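Side-chain contacts in PLP-Dependent L-Arginine Hydroxylase MppP (Streptomyces wadayamensis, PDB 6C9B), which is a dimeric pyridoxal phosphate-dependent oxidase that acts on L-arginine, here holding its product 4-hydroxy-2-ketoarginine: residues L11-W14 against E15-A18; V312-A315 against G316-G319; V92-E95 against I96-S100. One frame throughout, in Å; residues are numbered along the deposited sequence.

Contact 1: L11-W14 against E15-A18. With EGV ((4S)-5-carbamimidamido-4-hydroxy-2-oxopentanoic acid), chain F.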
# COMPACT_ATOMS: atom_id res chain seq x y z
N LEU B 11 -15.33 -3.08 -9.40
CA LEU B 11 -16.20 -2.86 -8.23
C LEU B 11 -15.69 -1.69 -7.38
O LEU B 11 -16.49 -0.94 -6.80
CB LEU B 11 -16.31 -4.14 -7.38
CG LEU B 11 -16.99 -5.30 -8.11
CD1 LEU B 11 -16.77 -6.58 -7.35
CD2 LEU B 11 -18.46 -5.01 -8.29
N THR B 12 -14.37 -1.53 -7.28
CA THR B 12 -13.82 -0.43 -6.49
C THR B 12 -14.28 0.92 -7.02
O THR B 12 -14.55 1.84 -6.25
CB THR B 12 -12.29 -0.54 -6.47
OG1 THR B 12 -11.94 -1.79 -5.86
CG2 THR B 12 -11.63 0.62 -5.68
N GLN B 13 -14.40 1.05 -8.35
CA GLN B 13 -14.87 2.32 -8.91
C GLN B 13 -16.35 2.56 -8.61
O GLN B 13 -16.75 3.72 -8.45
CB GLN B 13 -14.58 2.35 -10.42
CG GLN B 13 -13.06 2.37 -10.68
CD GLN B 13 -12.73 2.53 -12.14
OE1 GLN B 13 -13.61 2.83 -12.94
NE2 GLN B 13 -11.46 2.34 -12.50
N TRP B 14 -17.15 1.50 -8.48
CA TRP B 14 -18.50 1.67 -7.92
C TRP B 14 -18.43 2.11 -6.47
O TRP B 14 -19.30 2.87 -6.00
CB TRP B 14 -19.29 0.37 -8.01
CG TRP B 14 -19.76 0.01 -9.36
CD1 TRP B 14 -19.21 -0.92 -10.21
CD2 TRP B 14 -20.90 0.55 -10.04
NE1 TRP B 14 -19.94 -0.98 -11.37
CE2 TRP B 14 -20.98 -0.09 -11.30
CE3 TRP B 14 -21.86 1.51 -9.71
CZ2 TRP B 14 -21.98 0.20 -12.22
CZ3 TRP B 14 -22.85 1.80 -10.63
CH2 TRP B 14 -22.90 1.15 -11.87
N GLU B 15 -17.43 1.62 -5.72
CA GLU B 15 -17.33 1.97 -4.31
C GLU B 15 -16.89 3.42 -4.11
O GLU B 15 -17.25 4.02 -3.10
CB GLU B 15 -16.40 1.00 -3.59
CG GLU B 15 -16.95 -0.44 -3.60
CD GLU B 15 -16.03 -1.48 -2.96
OE1 GLU B 15 -14.84 -1.20 -2.72
OE2 GLU B 15 -16.50 -2.59 -2.68
N TYR B 16 -16.11 4.00 -5.04
CA TYR B 16 -15.72 5.41 -4.89
C TYR B 16 -16.95 6.30 -4.77
O TYR B 16 -16.94 7.32 -4.07
CB TYR B 16 -14.88 5.89 -6.08
CG TYR B 16 -13.51 5.26 -6.17
CD1 TYR B 16 -12.77 5.01 -5.03
CD2 TYR B 16 -12.95 4.92 -7.40
CE1 TYR B 16 -11.51 4.43 -5.09
CE2 TYR B 16 -11.68 4.33 -7.48
CZ TYR B 16 -10.97 4.08 -6.31
OH TYR B 16 -9.72 3.49 -6.35
N LEU B 17 -18.02 5.95 -5.50
CA LEU B 17 -19.20 6.80 -5.58
C LEU B 17 -19.91 6.92 -4.24
O LEU B 17 -20.66 7.88 -4.03
CB LEU B 17 -20.17 6.23 -6.62
CG LEU B 17 -19.65 6.09 -8.06
CD1 LEU B 17 -20.64 5.27 -8.88
CD2 LEU B 17 -19.43 7.45 -8.69
N ALA B 18 -19.66 5.97 -3.34
CA ALA B 18 -20.36 5.88 -2.06
C ALA B 18 -19.57 6.46 -0.89
O ALA B 18 -20.16 6.72 0.16
CB ALA B 18 -20.69 4.42 -1.73
C10 EGV F . -15.12 -5.05 -0.72
C02 EGV F . -11.17 -2.10 -1.83
C03 EGV F . -9.54 -2.65 -3.64
C06 EGV F . -11.62 -3.41 -1.21
C07 EGV F . -13.10 -3.62 -1.60
C09 EGV F . -13.66 -5.00 -1.17
N01 EGV F . -10.85 -2.23 -3.25
N04 EGV F . -9.22 -2.77 -5.02
N05 EGV F . -8.64 -2.96 -2.73
O08 EGV F . -11.51 -3.33 0.16
O11 EGV F . -15.50 -6.10 -0.24
O12 EGV F . -15.88 -4.07 -0.84
O13 EGV F . -12.99 -6.02 -1.18
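Thr12 and Glu15 sit one helical turn apart and meet the two ends of the bound 4-hydroxy-2-ketoarginine. Two N-H groups of the product's guanidinium end converge on Thr12 OG1, from N01 at 2.9 Å and from N04 at 3.0 Å; OG1 also has a weak hydrogen bond to Ser248 O of the second subunit. A chi1 of -61° sets OG1 beside the backbone N, facing the product, and leaves CG2 anti to that N, 3.5 Å from Tyr16 OH. Glu15 runs extended beyond CG and brings OE2 very close to EGV O12, at 2.4 Å. Together they make one wall of the product pocket, carried by the short N-terminal helix 11-16 of this fold-type I, aminotransferase-like enzyme; Arg352 also hydrogen-bonds the product. Trp14 points elsewhere: its CE3 meets Leu17 CD1 at a slant, 4.0 Å away, while the indole makes a cation-pi contact with Lys8 and an edge-to-face one with Trp323. The helix is bound internally by Glu15 N to Leu11 O (2.9 Å) and Tyr16 N to Thr12 O. Tyr16 OH reaches across the dimer interface to hydrogen-bond Leu251 O of the second subunit.

Contact 2: V312-A315 against G316-G319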
# COMPACT_ATOMS: atom_id res chain seq x y z
N VAL B 312 -28.27 -9.87 -2.60
CA VAL B 312 -29.72 -9.89 -2.76
C VAL B 312 -30.01 -10.04 -4.25
O VAL B 312 -29.43 -9.33 -5.07
CB VAL B 312 -30.38 -8.62 -2.19
CG1 VAL B 312 -29.86 -7.40 -2.86
CG2 VAL B 312 -31.89 -8.70 -2.33
N ALA B 313 -30.87 -10.99 -4.61
CA ALA B 313 -31.24 -11.23 -5.99
C ALA B 313 -32.66 -10.75 -6.24
O ALA B 313 -33.51 -10.77 -5.34
CB ALA B 313 -31.17 -12.72 -6.34
N PHE B 314 -32.93 -10.37 -7.48
CA PHE B 314 -34.27 -9.95 -7.82
C PHE B 314 -34.63 -10.51 -9.19
O PHE B 314 -33.77 -10.68 -10.06
CB PHE B 314 -34.41 -8.42 -7.81
CG PHE B 314 -33.14 -7.72 -7.92
CD1 PHE B 314 -32.57 -7.50 -9.16
CD2 PHE B 314 -32.46 -7.31 -6.79
CE1 PHE B 314 -31.36 -6.87 -9.27
CE2 PHE B 314 -31.26 -6.69 -6.88
CZ PHE B 314 -30.70 -6.46 -8.13
N ALA B 315 -35.89 -10.87 -9.35
CA ALA B 315 -36.39 -11.18 -10.67
C ALA B 315 -36.88 -9.89 -11.30
O ALA B 315 -37.36 -8.98 -10.61
CB ALA B 315 -37.51 -12.22 -10.59
N GLY B 316 -36.70 -9.78 -12.61
CA GLY B 316 -37.34 -8.72 -13.36
C GLY B 316 -36.57 -7.44 -13.50
O GLY B 316 -37.02 -6.54 -14.23
N ARG B 317 -35.43 -7.29 -12.82
CA ARG B 317 -34.59 -6.11 -13.01
C ARG B 317 -33.14 -6.48 -12.81
O ARG B 317 -32.82 -7.53 -12.24
CB ARG B 317 -34.96 -4.98 -12.04
CG ARG B 317 -35.26 -5.42 -10.63
CD ARG B 317 -36.56 -4.80 -10.17
NE ARG B 317 -36.48 -3.34 -10.26
CZ ARG B 317 -37.41 -2.51 -9.82
NH1 ARG B 317 -38.51 -2.97 -9.23
NH2 ARG B 317 -37.24 -1.20 -9.95
N THR B 318 -32.26 -5.60 -13.28
CA THR B 318 -30.82 -5.79 -13.12
C THR B 318 -30.29 -5.02 -11.91
O THR B 318 -30.91 -4.08 -11.41
CB THR B 318 -30.06 -5.33 -14.37
OG1 THR B 318 -30.15 -3.90 -14.48
CG2 THR B 318 -30.62 -6.02 -15.62
N GLY B 319 -29.14 -5.47 -11.42
CA GLY B 319 -28.51 -4.79 -10.30
C GLY B 319 -28.08 -3.38 -10.64
O GLY B 319 -28.10 -2.50 -9.78
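Phe314, the last residue of its strand, meets the returning chain with one edge of its ring. CD1 lies 3.1 Å from Arg317 O and CE1 lies 3.4 Å from Gly319 N, both partners being near the ring plane, so the rim and not a face follows the backbone of 317-319. The carbonyl oxygen of Arg317 faces the slightly positive C-H edge, a weakly favourable electrostatic approach, and it is also hydrogen-bonded by His349 ND1. At the far end of the ring, CZ rests 3.5 Å from Gly319 CA. The Phe314 chi1 of 20° is well off a staggered value, close to eclipsed, which suggests that the ring's fit against the turn costs some torsional strain. Arg317 is also unusual: its CG stands between the backbone N and the carbonyl carbon (chi1 41°), which sets this methylene 3.7 Å from Phe314 CD1. Beyond CG the chain bends twice, and its guanidinium plane ends up 77° from that of the ring; a long, weak ion pair links NH2 to Glu325 OE1. Gly316 makes the turn with a positive phi, where a CB would run into the carbonyl oxygen of Ala315. Thr318 then serves as N-cap, its OG1 accepting from Glu321 N. The whole is a strand-to-helix connection: strand 309-314 lies between strands 350-354 and 298-299, and its loop leads into helix 319-327, whose Val322 packs against both Phe314 and Arg317.

Contact 3: V92-E95 against I96-S100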
# COMPACT_ATOMS: atom_id res chain seq x y z
N VAL B 92 -2.06 -5.20 -1.57
CA VAL B 92 -0.61 -5.10 -1.79
C VAL B 92 0.03 -6.48 -1.70
O VAL B 92 0.89 -6.83 -2.52
CB VAL B 92 0.00 -4.10 -0.79
CG1 VAL B 92 1.54 -4.18 -0.79
CG2 VAL B 92 -0.42 -2.68 -1.12
N SER B 93 -0.39 -7.30 -0.74
CA SER B 93 0.07 -8.69 -0.70
C SER B 93 -0.25 -9.39 -2.02
O SER B 93 0.58 -10.15 -2.56
CB SER B 93 -0.60 -9.47 0.44
OG SER B 93 -0.39 -8.86 1.70
N MET B 94 -1.46 -9.17 -2.52
CA MET B 94 -1.89 -9.83 -3.75
C MET B 94 -1.08 -9.34 -4.96
O MET B 94 -0.78 -10.12 -5.86
CB MET B 94 -3.40 -9.59 -3.95
CG MET B 94 -3.97 -10.26 -5.17
SD MET B 94 -4.05 -12.03 -4.87
CE MET B 94 -3.57 -12.61 -6.50
N GLU B 95 -0.74 -8.05 -5.01
CA GLU B 95 0.12 -7.56 -6.08
C GLU B 95 1.47 -8.25 -6.03
O GLU B 95 2.02 -8.65 -7.06
CB GLU B 95 0.28 -6.04 -5.98
CG GLU B 95 1.28 -5.44 -6.94
CD GLU B 95 0.86 -5.39 -8.40
OE1 GLU B 95 -0.22 -5.88 -8.76
OE2 GLU B 95 1.64 -4.86 -9.23
N ILE B 96 2.02 -8.39 -4.83
CA ILE B 96 3.31 -9.07 -4.66
C ILE B 96 3.19 -10.51 -5.14
O ILE B 96 4.06 -11.00 -5.89
CB ILE B 96 3.75 -8.98 -3.19
CG1 ILE B 96 4.11 -7.54 -2.83
CG2 ILE B 96 4.93 -9.90 -2.93
CD1 ILE B 96 4.18 -7.29 -1.34
N LEU B 97 2.13 -11.20 -4.72
CA LEU B 97 1.96 -12.60 -5.10
C LEU B 97 1.78 -12.72 -6.61
O LEU B 97 2.31 -13.64 -7.25
CB LEU B 97 0.76 -13.19 -4.37
CG LEU B 97 0.35 -14.63 -4.74
CD1 LEU B 97 1.50 -15.59 -4.48
CD2 LEU B 97 -0.91 -15.06 -3.99
N ALA B 98 0.99 -11.84 -7.19
CA ALA B 98 0.71 -11.95 -8.62
C ALA B 98 1.98 -11.72 -9.43
O ALA B 98 2.26 -12.46 -10.38
CB ALA B 98 -0.37 -10.94 -9.00
N ARG B 99 2.74 -10.67 -9.10
CA ARG B 99 3.96 -10.42 -9.84
C ARG B 99 4.95 -11.55 -9.61
O ARG B 99 5.67 -11.94 -10.54
CB ARG B 99 4.56 -9.06 -9.46
CG ARG B 99 5.72 -8.68 -10.39
CD ARG B 99 5.66 -7.24 -10.82
NE ARG B 99 5.99 -6.28 -9.78
CZ ARG B 99 7.21 -6.09 -9.30
NH1 ARG B 99 7.41 -5.14 -8.40
NH2 ARG B 99 8.22 -6.85 -9.69
N SER B 100 4.95 -12.14 -8.40
CA SER B 100 5.83 -13.27 -8.11
C SER B 100 5.42 -14.50 -8.91
O SER B 100 6.29 -15.21 -9.45
CB SER B 100 5.79 -13.60 -6.63
OG SER B 100 6.33 -12.53 -5.87
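Val92 and Ile96 form a ridge along one side of the helix, crossing obliquely with Val92 CG1 4.1 Å from Ile96 CD1. With CG1 beside its own backbone N (chi1 -69°), Ile96 folds back over the preceding turn, and this methylene fills the hollow above the Val92 carbonyl, 3.3 Å from Val92 O. Met94 makes a looser bump elsewhere on the helix, its CE 4.4 Å from both Leu97 CD2 and Ala98 CB. The small Ala98 fits close to the backbone, its CB 3.3 Å from Met94 O. Beneath these side chains run regular alpha-helical bonds, from Ile96 N to Val92 O through to Arg99 N to Glu95 O. Ile96 O takes two donors from opposite faces of its plane, both of Ser100: the backbone N and the buried hydroxyl. Ser100 OG lies 2.7 Å from Ile96 O. Glu95 and Arg99 do not pair with each other within this helix; Glu95 OE2 makes a salt bridge to Arg99 NE of the second subunit, and Arg99 NE one to Glu95 OE2 of that subunit. Around helix 90-101, Ile96 packs against Ile250 of helix 243-250, Met94 and Ala98 meet helix 116-124, and Val92 and Ile96 touch Cys87 of strand 84-87.

Overall arrangement
Along the chain contact 1 comes first, then contact 3, then contact 2. Contacts 1 and 2 lie about 20 Å apart between centres, by the five-stranded sheet: helix 11-16 rests on strand 331-335, and strand 309-314 belongs to the same sheet. Contact 3 belongs to the other part of the subunit, where helix 90-101 packs on strand 84-87 at the margin of the seven-stranded sheet; its centre is about 22 Å from contact 1 and 35 Å from contact 2. The product lies between contacts 1 and 3, and both of these touch the second subunit, so pocket and dimer interface adjoin, whereas contact 2 is peripheral and meets no other chain.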